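Local structure of cytosolic iron-sulfur protein assembly protein 1 (Saccharomyces cerevisiae, 2HES) at residues A[73-76]-A[82-85]; A[134-137]-A[142-145]; A[211-216]-A[276-281]; A[226-231]-A[237-242]. The protein acts as an essential WD40-repeat component of the cytosolic iron-sulfur protein assembly machinery, required for the maturation of extramitochondrial iron-sulfur proteins, and interacts with NAR1. All coordinates share one frame; numbering follows the deposited sequence.

Contact 1: A[73-76]-A[82-85]; sequences LAAG and VSIW
I84 overlaps the methyl group of A74 with the far end of its longer branch, CD1 lying 3.7 Å from A74 CB. The pair sits in the middle of a WD40 blade, where the second strand (72-77) and the third (82-86) form an antiparallel hairpin; the segments 73-76 and 82-85 run at 161° to each other. On the same face V82 sends CG2 over the bare backbone of G76, 4.0 Å from G76 CA. Strand 110-115 of the next blade covers this side, with W115 against A74 and I84, and V110 and V113 against V82.

Between the strands, L73 and W85 exchange two backbone hydrogen bonds, as do A75 and S83. The carbonyls of L73, A75 and S83 each take a further CA-H...O contact, from I84, V82 and A74 respectively.

L73, A75, S83 and W85 share the other face. A75 stands where S216 stands in a later blade, at a site that in many WD40 repeats carries the serine or threonine bonded to the tryptophan of the third strand. Here the indole finds its acceptor within its own strand. The S83 hydroxyl sits between its backbone N and carbonyl carbon (chi1 67°), 3.4 Å from A75 CB. W85 NE1 donates to S83 OG at 2.9 Å, with the oxygen 21° out of the indole plane.

Contact 2: A[134-137]-A[142-145]; sequences WETD and EYEC
E135 and E144 face each other as an antiparallel hydrogen-bonded pair, E135 N reaching E144 O at 2.8 Å and E144 N reaching E135 O at 3.0 Å, with W134 and C145 as the adjoining non-hydrogen-bonded pair. This is the end of the hairpin that links the third strand of a WD40 blade (131-135) to its outermost strand (144-149).

W134 carries one side of it. With CG beside the backbone N (chi1 -67°), the indole swings across the partner strand and takes C145 CB over one face, 3.6 Å from the centroid of the six-membered ring in a CH-pi contact. C145 SG stands farther above that face, a sulfur-aromatic contact, while Y143 CB meets the W134 CE3 corner. With an alanine in place of W134, C145 would probably lose the ring it rests on, and a gap would open beside Y143 CB.

Nearer the turn, T136 and Y143 lie side by side. T136 CB sits over the phenol face, 3.9 Å from its centroid, and both residues pack on W115. The Y143 hydroxyl bonds to G140 O in the turn. T136 OG1, anti to its own N (chi1 -170°), donates to E142 O at 2.9 Å. Water 1 closes the turn, accepting from E142 N at 2.9 Å and donating to D137 OD1 at 2.8 Å.

Contact 3: A[211-216]-A[276-281]; sequences VFRLCS and YEEVDG
R213 NH1 is shared by two carboxylates: it donates to E278 OE2 at 2.9 Å in a nearly straight bond (175°) and also forms a salt bridge with E242 OE2. Beside it, R213 NH2 donates to E278 OE1, likewise at 2.9 Å. The guanidinium thus meets E278 end-on, two nitrogens to two oxygens. Both oxygens lie almost in the guanidinium plane and each is met on its syn side, although the two flat groups are turned 21° against each other, so the fork is slightly twisted.

The two side chains arrive from opposite directions. E278 is extended beyond CG, which carries its carboxylate out to the arginine, and it touches W283. R213 bends at chi3 (-65°) and packs on W258. Its remaining nitrogen, NE, forms a salt bridge with D206 OD2, so that all three guanidinium nitrogens have carboxylate partners. Three acids round one arginine would be expected to hold it firmly in its charged form, and bonds from NE, NH1 and NH2 probably restrict its rotation. A leucine in place of R213 would probably leave E278, E242 and D206 as a cluster of acids without their shared positive mate, and set the E278 carboxylate free to turn.

Little surface is buried between the segments, for this one ion pair is the whole of their meeting. D206, just after strand 200-205, and E242, on strand 237-244, belong to the same blade as R213, whereas E278 stands on the third strand of the following sheet: a salt bridge between adjacent blades of a seven-bladed beta-propeller.

Contact 4: A[226-231]-A[237-242]; sequences WKYMGD and QEWVCE
Y228 can be followed atom by atom across strand 237-244. The strand backbone sets its CB over the six-membered ring of W239, 3.9 Å from the centroid and only 11° off the ring normal; from there CG, anti to the backbone N (chi1 169°), carries the phenol toward the turn. CD1 then passes E238 O, and CE1 meets Q237 CG at 3.7 Å, the Q237 side chain running at about a right angle to the tyrosine. At the tip, Y228 OH donates to D231 OD1 at 2.6 Å, coming from above the carboxylate plane. The other carboxylate oxygen of D231 is joined to Q237 NE2 through water 2.

The phenol also covers a beta bulge. G230 N lies over the centre of its ring, and the register slips by one residue as M229 N bonds to E238 O while E238 N bonds to G230 O at 2.8 Å. At the backbone angles of G230 any side chain would run into the carbonyl oxygen of M229, which accounts for a glycine here.

Beyond W239, whose ring lies over the K227-Y228 peptide, W226 completes an aromatic cluster. C241 CB sits over the W226 six-membered ring, 4.0 Å from its centroid, with SG farther above the same face. On the opposite face of the sheet K227 NZ makes a weak salt bridge with E242 OE1 at 3.4 Å; E242 OE2 turns to R213.

W226 NE1 bonds to S216 OG, the Trp-Ser link of the hydrogen-bonded tetrad found in many WD40 blades.

Overall arrangement
From the N terminus, contact 1 closes first, a hairpin within the second WD repeat. Contact 2 follows in series and closes the hairpin at the outer edge of the next blade; the two touch where I84 CD1 lies 3.5 Å from Y143 OH, so adjacent blades meet there. Contacts 3 and 4 lie well away, their centres 31 to 33 Å from those of the first two. The long loop closed by contact 3 spans from one blade to the next, and the hairpin of contact 4 is nested inside it. Strands 213-218 and 223-231 are neighbours in one sheet, with L214 O 2.7 Å from W226 N.

Contact 1: A[73-76]-A[82-85]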
loop_
_atom_site.group_PDB
_atom_site.type_symbol
_atom_site.label_atom_id
_atom_site.label_comp_id
_atom_site.label_asym_id
_atom_site.label_seq_id
_atom_site.Cartn_x
_atom_site.Cartn_y
_atom_site.Cartn_z
ATOM N N LEU A 73 11.236 -9.592 -4.446
ATOM C CA LEU A 73 10.874 -8.225 -3.987
ATOM C C LEU A 73 11.041 -7.154 -5.052
ATOM O O LEU A 73 12.050 -7.129 -5.760
ATOM C CB LEU A 73 11.726 -7.857 -2.756
ATOM C CG LEU A 73 11.654 -6.430 -2.198
ATOM C CD1 LEU A 73 10.348 -6.198 -1.507
ATOM C CD2 LEU A 73 12.777 -6.212 -1.178
ATOM N N ALA A 74 10.084 -6.231 -5.131
ATOM C CA ALA A 74 10.196 -5.070 -6.000
ATOM C C ALA A 74 10.348 -3.792 -5.165
ATOM O O ALA A 74 9.775 -3.700 -4.075
ATOM C CB ALA A 74 8.981 -4.995 -6.950
ATOM N N ALA A 75 11.150 -2.846 -5.667
ATOM C CA ALA A 75 11.371 -1.535 -5.012
ATOM C C ALA A 75 11.359 -0.365 -5.985
ATOM O O ALA A 75 12.171 -0.334 -6.924
ATOM C CB ALA A 75 12.698 -1.554 -4.162
ATOM N N GLY A 76 10.449 0.587 -5.756
ATOM C CA GLY A 76 10.288 1.782 -6.595
ATOM C C GLY A 76 10.829 3.044 -5.928
ATOM O O GLY A 76 10.706 3.232 -4.712
ATOM N N VAL A 82 12.670 1.163 -10.821
ATOM C CA VAL A 82 12.109 0.087 -9.970
ATOM C C VAL A 82 13.048 -1.128 -10.014
ATOM O O VAL A 82 13.310 -1.668 -11.093
ATOM C CB VAL A 82 10.657 -0.378 -10.417
ATOM C CG1 VAL A 82 10.177 -1.537 -9.573
ATOM C CG2 VAL A 82 9.654 0.765 -10.369
ATOM N N SER A 83 13.560 -1.561 -8.855
ATOM C CA SER A 83 14.475 -2.712 -8.767
ATOM C C SER A 83 13.813 -4.037 -8.329
ATOM O O SER A 83 12.831 -4.012 -7.594
ATOM C CB SER A 83 15.614 -2.393 -7.787
ATOM O OG SER A 83 15.126 -2.282 -6.448
ATOM N N ILE A 84 14.387 -5.183 -8.727
ATOM C CA ILE A 84 13.862 -6.533 -8.383
ATOM C C ILE A 84 14.868 -7.479 -7.675
ATOM O O ILE A 84 15.926 -7.779 -8.236
ATOM C CB ILE A 84 13.355 -7.267 -9.676
ATOM C CG1 ILE A 84 12.266 -6.469 -10.394
ATOM C CG2 ILE A 84 12.863 -8.659 -9.357
ATOM C CD1 ILE A 84 10.856 -6.575 -9.773
ATOM N N TRP A 85 14.522 -8.001 -6.496
ATOM C CA TRP A 85 15.423 -8.880 -5.708
ATOM C C TRP A 85 14.848 -10.281 -5.407
ATOM O O TRP A 85 13.644 -10.438 -5.251
ATOM C CB TRP A 85 15.792 -8.203 -4.376
ATOM C CG TRP A 85 16.177 -6.764 -4.520
ATOM C CD1 TRP A 85 15.349 -5.715 -4.807
ATOM C CD2 TRP A 85 17.495 -6.209 -4.389
ATOM N NE1 TRP A 85 16.066 -4.543 -4.865
ATOM C CE2 TRP A 85 17.389 -4.819 -4.620
ATOM C CE3 TRP A 85 18.749 -6.749 -4.094
ATOM C CZ2 TRP A 85 18.493 -3.960 -4.564
ATOM C CZ3 TRP A 85 19.856 -5.882 -4.038
ATOM C CH2 TRP A 85 19.714 -4.513 -4.276
#

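Contact 2: A[134-137]-A[142-145]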
loop_
_atom_site.group_PDB
_atom_site.type_symbol
_atom_site.label_atom_id
_atom_site.label_comp_id
_atom_site.label_asym_id
_atom_site.label_seq_id
_atom_site.Cartn_x
_atom_site.Cartn_y
_atom_site.Cartn_z
ATOM N N TRP A 134 3.220 -4.140 -15.801
ATOM C CA TRP A 134 4.320 -4.964 -16.333
ATOM C C TRP A 134 3.932 -6.432 -16.110
ATOM O O TRP A 134 3.251 -6.772 -15.133
ATOM C CB TRP A 134 5.659 -4.661 -15.620
ATOM C CG TRP A 134 6.254 -3.269 -15.862
ATOM C CD1 TRP A 134 6.019 -2.117 -15.121
ATOM C CD2 TRP A 134 7.180 -2.891 -16.907
ATOM N NE1 TRP A 134 6.738 -1.062 -15.668
ATOM C CE2 TRP A 134 7.451 -1.508 -16.755
ATOM C CE3 TRP A 134 7.807 -3.594 -17.958
ATOM C CZ2 TRP A 134 8.323 -0.811 -17.602
ATOM C CZ3 TRP A 134 8.670 -2.890 -18.810
ATOM C CH2 TRP A 134 8.929 -1.513 -18.614
ATOM N N GLU A 135 4.356 -7.318 -17.020
ATOM C CA GLU A 135 4.062 -8.742 -16.857
ATOM C C GLU A 135 5.358 -9.535 -16.757
ATOM O O GLU A 135 6.310 -9.238 -17.455
ATOM C CB GLU A 135 3.277 -9.257 -18.061
ATOM C CG GLU A 135 2.844 -10.702 -17.933
ATOM C CD GLU A 135 1.868 -11.146 -19.005
ATOM O OE1 GLU A 135 1.999 -10.709 -20.165
ATOM O OE2 GLU A 135 0.967 -11.946 -18.665
ATOM N N THR A 136 5.364 -10.564 -15.925
ATOM C CA THR A 136 6.498 -11.483 -15.848
ATOM C C THR A 136 5.999 -12.925 -15.779
ATOM O O THR A 136 4.793 -13.187 -15.828
ATOM C CB THR A 136 7.437 -11.117 -14.653
ATOM O OG1 THR A 136 8.665 -11.870 -14.721
ATOM C CG2 THR A 136 6.738 -11.353 -13.282
ATOM N N ASP A 137 6.922 -13.884 -15.700
ATOM C CA ASP A 137 6.481 -15.264 -15.642
ATOM C C ASP A 137 6.870 -15.821 -14.281
ATOM O O ASP A 137 7.318 -15.074 -13.381
ATOM C CB ASP A 137 7.077 -16.093 -16.793
ATOM C CG ASP A 137 8.595 -16.213 -16.710
ATOM O OD1 ASP A 137 9.192 -15.881 -15.659
ATOM O OD2 ASP A 137 9.193 -16.655 -17.705
ATOM N N GLU A 142 12.297 -11.283 -16.202
ATOM C CA GLU A 142 12.162 -10.310 -17.300
ATOM C C GLU A 142 10.788 -9.658 -17.233
ATOM O O GLU A 142 9.824 -10.321 -16.881
ATOM C CB GLU A 142 12.303 -10.993 -18.664
ATOM C CG GLU A 142 13.619 -11.721 -18.902
ATOM C CD GLU A 142 13.779 -12.142 -20.360
ATOM O OE1 GLU A 142 14.367 -11.363 -21.138
ATOM O OE2 GLU A 142 13.278 -13.228 -20.736
ATOM N N TYR A 143 10.713 -8.385 -17.594
ATOM C CA TYR A 143 9.464 -7.618 -17.468
ATOM C C TYR A 143 9.041 -7.000 -18.815
ATOM O O TYR A 143 9.848 -6.372 -19.513
ATOM C CB TYR A 143 9.579 -6.607 -16.298
ATOM C CG TYR A 143 9.669 -7.355 -14.979
ATOM C CD1 TYR A 143 8.550 -7.519 -14.164
ATOM C CD2 TYR A 143 10.870 -7.951 -14.565
ATOM C CE1 TYR A 143 8.621 -8.247 -12.974
ATOM C CE2 TYR A 143 10.949 -8.675 -13.399
ATOM C CZ TYR A 143 9.834 -8.826 -12.596
ATOM O OH TYR A 143 9.920 -9.551 -11.423
ATOM N N GLU A 144 7.791 -7.240 -19.183
ATOM C CA GLU A 144 7.209 -6.710 -20.419
ATOM C C GLU A 144 6.147 -5.691 -20.073
ATOM O O GLU A 144 5.239 -6.000 -19.332
ATOM C CB GLU A 144 6.530 -7.825 -21.195
ATOM C CG GLU A 144 6.039 -7.364 -22.546
ATOM C CD GLU A 144 5.280 -8.431 -23.298
ATOM O OE1 GLU A 144 5.474 -9.628 -23.013
ATOM O OE2 GLU A 144 4.488 -8.073 -24.189
ATOM N N CYS A 145 6.246 -4.490 -20.624
ATOM C CA CYS A 145 5.238 -3.485 -20.330
ATOM C C CYS A 145 4.024 -3.764 -21.167
ATOM O O CYS A 145 4.096 -3.731 -22.410
ATOM C CB CYS A 145 5.756 -2.074 -20.608
ATOM S SG CYS A 145 4.462 -0.885 -20.250
HETATM O O HOH W 1 10.924 -13.809 -16.524
#

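Contact 3: A[211-216]-A[276-281]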
loop_
_atom_site.group_PDB
_atom_site.type_symbol
_atom_site.label_atom_id
_atom_site.label_comp_id
_atom_site.label_asym_id
_atom_site.label_seq_id
_atom_site.Cartn_x
_atom_site.Cartn_y
_atom_site.Cartn_z
ATOM N N VAL A 211 -18.633 -9.767 -3.856
ATOM C CA VAL A 211 -18.577 -8.466 -4.530
ATOM C C VAL A 211 -17.712 -7.476 -3.747
ATOM O O VAL A 211 -17.573 -7.568 -2.515
ATOM C CB VAL A 211 -19.987 -7.911 -4.819
ATOM C CG1 VAL A 211 -20.761 -8.913 -5.738
ATOM C CG2 VAL A 211 -20.732 -7.657 -3.486
ATOM N N PHE A 212 -17.170 -6.492 -4.460
ATOM C CA PHE A 212 -15.991 -5.746 -3.967
ATOM C C PHE A 212 -16.333 -4.529 -3.130
ATOM O O PHE A 212 -17.345 -3.876 -3.349
ATOM C CB PHE A 212 -15.133 -5.235 -5.142
ATOM C CG PHE A 212 -15.019 -6.207 -6.289
ATOM C CD1 PHE A 212 -14.438 -7.473 -6.112
ATOM C CD2 PHE A 212 -15.508 -5.853 -7.549
ATOM C CE1 PHE A 212 -14.342 -8.361 -7.171
ATOM C CE2 PHE A 212 -15.409 -6.752 -8.645
ATOM C CZ PHE A 212 -14.831 -8.006 -8.430
ATOM N N ARG A 213 -15.449 -4.221 -2.180
ATOM C CA ARG A 213 -15.467 -2.886 -1.533
ATOM C C ARG A 213 -14.032 -2.421 -1.371
ATOM O O ARG A 213 -13.094 -3.223 -1.528
ATOM C CB ARG A 213 -16.129 -2.920 -0.152
ATOM C CG ARG A 213 -17.601 -3.303 -0.211
ATOM C CD ARG A 213 -18.253 -2.992 1.142
ATOM N NE ARG A 213 -17.687 -3.831 2.208
ATOM C CZ ARG A 213 -18.075 -3.778 3.475
ATOM N NH1 ARG A 213 -19.038 -2.920 3.856
ATOM N NH2 ARG A 213 -17.527 -4.587 4.366
ATOM N N LEU A 214 -13.868 -1.133 -1.095
ATOM C CA LEU A 214 -12.510 -0.580 -0.967
ATOM C C LEU A 214 -12.541 0.512 0.099
ATOM O O LEU A 214 -13.542 1.242 0.148
ATOM C CB LEU A 214 -12.113 0.053 -2.318
ATOM C CG LEU A 214 -10.767 0.722 -2.431
ATOM C CD1 LEU A 214 -9.843 -0.245 -3.149
ATOM C CD2 LEU A 214 -10.844 2.077 -3.162
ATOM N N CYS A 215 -11.494 0.638 0.932
ATOM C CA CYS A 215 -11.412 1.845 1.785
ATOM C C CYS A 215 -10.273 2.723 1.319
ATOM O O CYS A 215 -9.274 2.254 0.711
ATOM C CB CYS A 215 -11.242 1.483 3.258
ATOM S SG CYS A 215 -9.681 0.583 3.647
ATOM N N SER A 216 -10.414 4.011 1.543
ATOM C CA SER A 216 -9.384 4.970 1.082
ATOM C C SER A 216 -9.191 6.083 2.118
ATOM O O SER A 216 -10.130 6.458 2.827
ATOM C CB SER A 216 -9.772 5.616 -0.261
ATOM O OG SER A 216 -11.044 6.287 -0.141
ATOM N N TYR A 276 -11.005 0.158 13.227
ATOM C CA TYR A 276 -12.467 0.251 13.073
ATOM C C TYR A 276 -13.084 -1.112 12.804
ATOM O O TYR A 276 -12.498 -1.948 12.099
ATOM C CB TYR A 276 -12.808 1.146 11.885
ATOM C CG TYR A 276 -12.037 2.420 11.782
ATOM C CD1 TYR A 276 -12.561 3.623 12.284
ATOM C CD2 TYR A 276 -10.771 2.456 11.167
ATOM C CE1 TYR A 276 -11.857 4.821 12.137
ATOM C CE2 TYR A 276 -10.058 3.655 11.021
ATOM C CZ TYR A 276 -10.580 4.822 11.540
ATOM O OH TYR A 276 -9.889 6.003 11.373
ATOM N N GLU A 277 -14.285 -1.340 13.324
ATOM C CA GLU A 277 -14.939 -2.629 13.142
ATOM C C GLU A 277 -16.366 -2.387 12.639
ATOM O O GLU A 277 -17.012 -1.442 13.083
ATOM C CB GLU A 277 -14.962 -3.400 14.488
ATOM C CG GLU A 277 -15.628 -4.750 14.399
ATOM C CD GLU A 277 -15.854 -5.378 15.755
ATOM O OE1 GLU A 277 -16.152 -4.633 16.726
ATOM O OE2 GLU A 277 -15.704 -6.619 15.855
ATOM N N GLU A 278 -16.838 -3.229 11.707
ATOM C CA GLU A 278 -18.176 -3.115 11.120
ATOM C C GLU A 278 -19.073 -4.151 11.777
ATOM O O GLU A 278 -18.829 -5.365 11.671
ATOM C CB GLU A 278 -18.110 -3.370 9.596
ATOM C CG GLU A 278 -19.352 -2.987 8.841
ATOM C CD GLU A 278 -19.312 -3.385 7.371
ATOM O OE1 GLU A 278 -18.660 -4.409 7.044
ATOM O OE2 GLU A 278 -19.955 -2.680 6.571
ATOM N N VAL A 279 -20.108 -3.667 12.454
ATOM C CA VAL A 279 -21.072 -4.537 13.126
ATOM C C VAL A 279 -22.462 -4.022 12.820
ATOM O O VAL A 279 -22.723 -2.824 12.966
ATOM C CB VAL A 279 -20.875 -4.526 14.657
ATOM C CG1 VAL A 279 -21.758 -5.597 15.316
ATOM C CG2 VAL A 279 -19.416 -4.723 15.045
ATOM N N ASP A 280 -23.359 -4.918 12.404
ATOM C CA ASP A 280 -24.752 -4.541 12.132
ATOM C C ASP A 280 -24.849 -3.415 11.119
ATOM O O ASP A 280 -25.696 -2.522 11.237
ATOM C CB ASP A 280 -25.464 -4.121 13.424
ATOM C CG ASP A 280 -25.582 -5.249 14.427
ATOM O OD1 ASP A 280 -25.356 -6.441 14.082
ATOM O OD2 ASP A 280 -25.928 -4.928 15.586
ATOM N N GLY A 281 -23.964 -3.452 10.128
ATOM C CA GLY A 281 -23.941 -2.461 9.049
ATOM C C GLY A 281 -23.435 -1.063 9.417
ATOM O O GLY A 281 -23.690 -0.096 8.701
#

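Contact 4: A[226-231]-A[237-242]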
loop_
_atom_site.group_PDB
_atom_site.type_symbol
_atom_site.label_atom_id
_atom_site.label_comp_id
_atom_site.label_asym_id
_atom_site.label_seq_id
_atom_site.Cartn_x
_atom_site.Cartn_y
_atom_site.Cartn_z
ATOM N N TRP A 226 -16.014 2.410 -0.035
ATOM C CA TRP A 226 -16.680 2.452 -1.311
ATOM C C TRP A 226 -17.185 1.050 -1.594
ATOM O O TRP A 226 -16.476 0.064 -1.324
ATOM C CB TRP A 226 -15.649 2.812 -2.378
ATOM C CG TRP A 226 -14.914 4.091 -2.143
ATOM C CD1 TRP A 226 -13.709 4.258 -1.449
ATOM C CD2 TRP A 226 -15.259 5.383 -2.673
ATOM N NE1 TRP A 226 -13.343 5.605 -1.493
ATOM C CE2 TRP A 226 -14.254 6.292 -2.262
ATOM C CE3 TRP A 226 -16.329 5.868 -3.470
ATOM C CZ2 TRP A 226 -14.300 7.672 -2.594
ATOM C CZ3 TRP A 226 -16.361 7.264 -3.799
ATOM C CH2 TRP A 226 -15.359 8.122 -3.356
ATOM N N LYS A 227 -18.318 0.970 -2.280
ATOM C CA LYS A 227 -18.951 -0.305 -2.568
ATOM C C LYS A 227 -19.279 -0.432 -4.043
ATOM O O LYS A 227 -19.887 0.463 -4.626
ATOM C CB LYS A 227 -20.267 -0.347 -1.834
ATOM C CG LYS A 227 -21.159 -1.574 -2.218
ATOM C CD LYS A 227 -22.468 -1.536 -1.354
ATOM C CE LYS A 227 -22.324 -1.765 0.080
ATOM N NZ LYS A 227 -23.774 -1.409 0.504
ATOM N N TYR A 228 -18.890 -1.558 -4.636
ATOM C CA TYR A 228 -19.264 -1.859 -6.016
ATOM C C TYR A 228 -20.772 -2.191 -6.127
ATOM O O TYR A 228 -21.302 -2.922 -5.295
ATOM C CB TYR A 228 -18.432 -3.050 -6.457
ATOM C CG TYR A 228 -18.818 -3.708 -7.738
ATOM C CD1 TYR A 228 -18.599 -3.086 -8.949
ATOM C CD2 TYR A 228 -19.317 -5.022 -7.753
ATOM C CE1 TYR A 228 -18.896 -3.706 -10.152
ATOM C CE2 TYR A 228 -19.582 -5.670 -8.970
ATOM C CZ TYR A 228 -19.384 -4.987 -10.154
ATOM O OH TYR A 228 -19.694 -5.588 -11.357
ATOM N N MET A 229 -21.422 -1.645 -7.161
ATOM C CA MET A 229 -22.876 -1.719 -7.311
ATOM C C MET A 229 -23.245 -2.319 -8.671
ATOM O O MET A 229 -24.375 -2.174 -9.123
ATOM C CB MET A 229 -23.502 -0.306 -7.133
ATOM C CG MET A 229 -23.318 0.356 -5.760
ATOM S SD MET A 229 -24.249 -0.502 -4.511
ATOM C CE MET A 229 -25.929 -0.029 -4.940
ATOM N N GLY A 230 -22.294 -3.024 -9.288
ATOM C CA GLY A 230 -22.498 -3.807 -10.513
ATOM C C GLY A 230 -21.998 -3.060 -11.742
ATOM O O GLY A 230 -21.671 -1.864 -11.676
ATOM N N ASP A 231 -21.938 -3.771 -12.859
ATOM C CA ASP A 231 -21.489 -3.168 -14.118
ATOM C C ASP A 231 -22.626 -2.404 -14.779
ATOM O O ASP A 231 -23.790 -2.756 -14.579
ATOM C CB ASP A 231 -20.997 -4.268 -15.038
ATOM C CG ASP A 231 -19.625 -4.783 -14.646
ATOM O OD1 ASP A 231 -19.090 -4.439 -13.572
ATOM O OD2 ASP A 231 -19.066 -5.580 -15.425
ATOM N N GLN A 237 -17.872 -0.021 -14.242
ATOM C CA GLN A 237 -18.350 -0.419 -12.909
ATOM C C GLN A 237 -18.973 0.751 -12.204
ATOM O O GLN A 237 -18.391 1.841 -12.181
ATOM C CB GLN A 237 -17.195 -0.938 -12.054
ATOM C CG GLN A 237 -16.573 -2.253 -12.592
ATOM C CD GLN A 237 -15.519 -2.849 -11.673
ATOM O OE1 GLN A 237 -15.090 -2.219 -10.704
ATOM N NE2 GLN A 237 -15.093 -4.100 -11.985
ATOM N N GLU A 238 -20.128 0.513 -11.596
ATOM C CA GLU A 238 -20.794 1.515 -10.783
ATOM C C GLU A 238 -20.348 1.321 -9.354
ATOM O O GLU A 238 -20.420 0.228 -8.822
ATOM C CB GLU A 238 -22.305 1.381 -10.904
ATOM C CG GLU A 238 -22.765 1.398 -12.362
ATOM C CD GLU A 238 -24.244 1.666 -12.544
ATOM O OE1 GLU A 238 -24.980 1.846 -11.530
ATOM O OE2 GLU A 238 -24.682 1.681 -13.718
ATOM N N TRP A 239 -19.889 2.396 -8.736
ATOM C CA TRP A 239 -19.366 2.337 -7.379
ATOM C C TRP A 239 -19.911 3.575 -6.607
ATOM O O TRP A 239 -20.058 4.669 -7.218
ATOM C CB TRP A 239 -17.819 2.297 -7.526
ATOM C CG TRP A 239 -17.144 1.602 -6.519
ATOM C CD1 TRP A 239 -17.194 1.962 -5.223
ATOM C CD2 TRP A 239 -16.252 0.434 -6.583
ATOM N NE1 TRP A 239 -16.431 1.128 -4.473
ATOM C CE2 TRP A 239 -15.848 0.185 -5.254
ATOM C CE3 TRP A 239 -15.782 -0.439 -7.609
ATOM C CZ2 TRP A 239 -14.998 -0.845 -4.896
ATOM C CZ3 TRP A 239 -14.913 -1.483 -7.234
ATOM C CH2 TRP A 239 -14.556 -1.672 -5.874
ATOM N N VAL A 240 -20.252 3.420 -5.319
ATOM C CA VAL A 240 -20.668 4.588 -4.479
ATOM C C VAL A 240 -19.886 4.566 -3.180
ATOM O O VAL A 240 -19.397 3.530 -2.811
ATOM C CB VAL A 240 -22.183 4.615 -4.144
ATOM C CG1 VAL A 240 -22.982 4.761 -5.456
ATOM C CG2 VAL A 240 -22.610 3.378 -3.229
ATOM N N CYS A 241 -19.743 5.724 -2.518
ATOM C CA CYS A 241 -19.149 5.750 -1.192
ATOM C C CYS A 241 -20.279 5.388 -0.230
ATOM O O CYS A 241 -21.310 6.108 -0.177
ATOM C CB CYS A 241 -18.634 7.160 -0.882
ATOM S SG CYS A 241 -18.072 7.201 0.802
ATOM N N GLU A 242 -20.156 4.249 0.434
ATOM C CA GLU A 242 -21.222 3.823 1.334
ATOM C C GLU A 242 -21.108 4.330 2.753
ATOM O O GLU A 242 -22.091 4.373 3.456
ATOM C CB GLU A 242 -21.265 2.318 1.348
ATOM C CG GLU A 242 -20.324 1.697 2.256
ATOM C CD GLU A 242 -20.736 0.257 2.565
ATOM O OE1 GLU A 242 -21.861 -0.048 2.975
ATOM O OE2 GLU A 242 -19.919 -0.578 2.319
HETATM O O HOH W 2 -16.531 -5.437 -14.487
#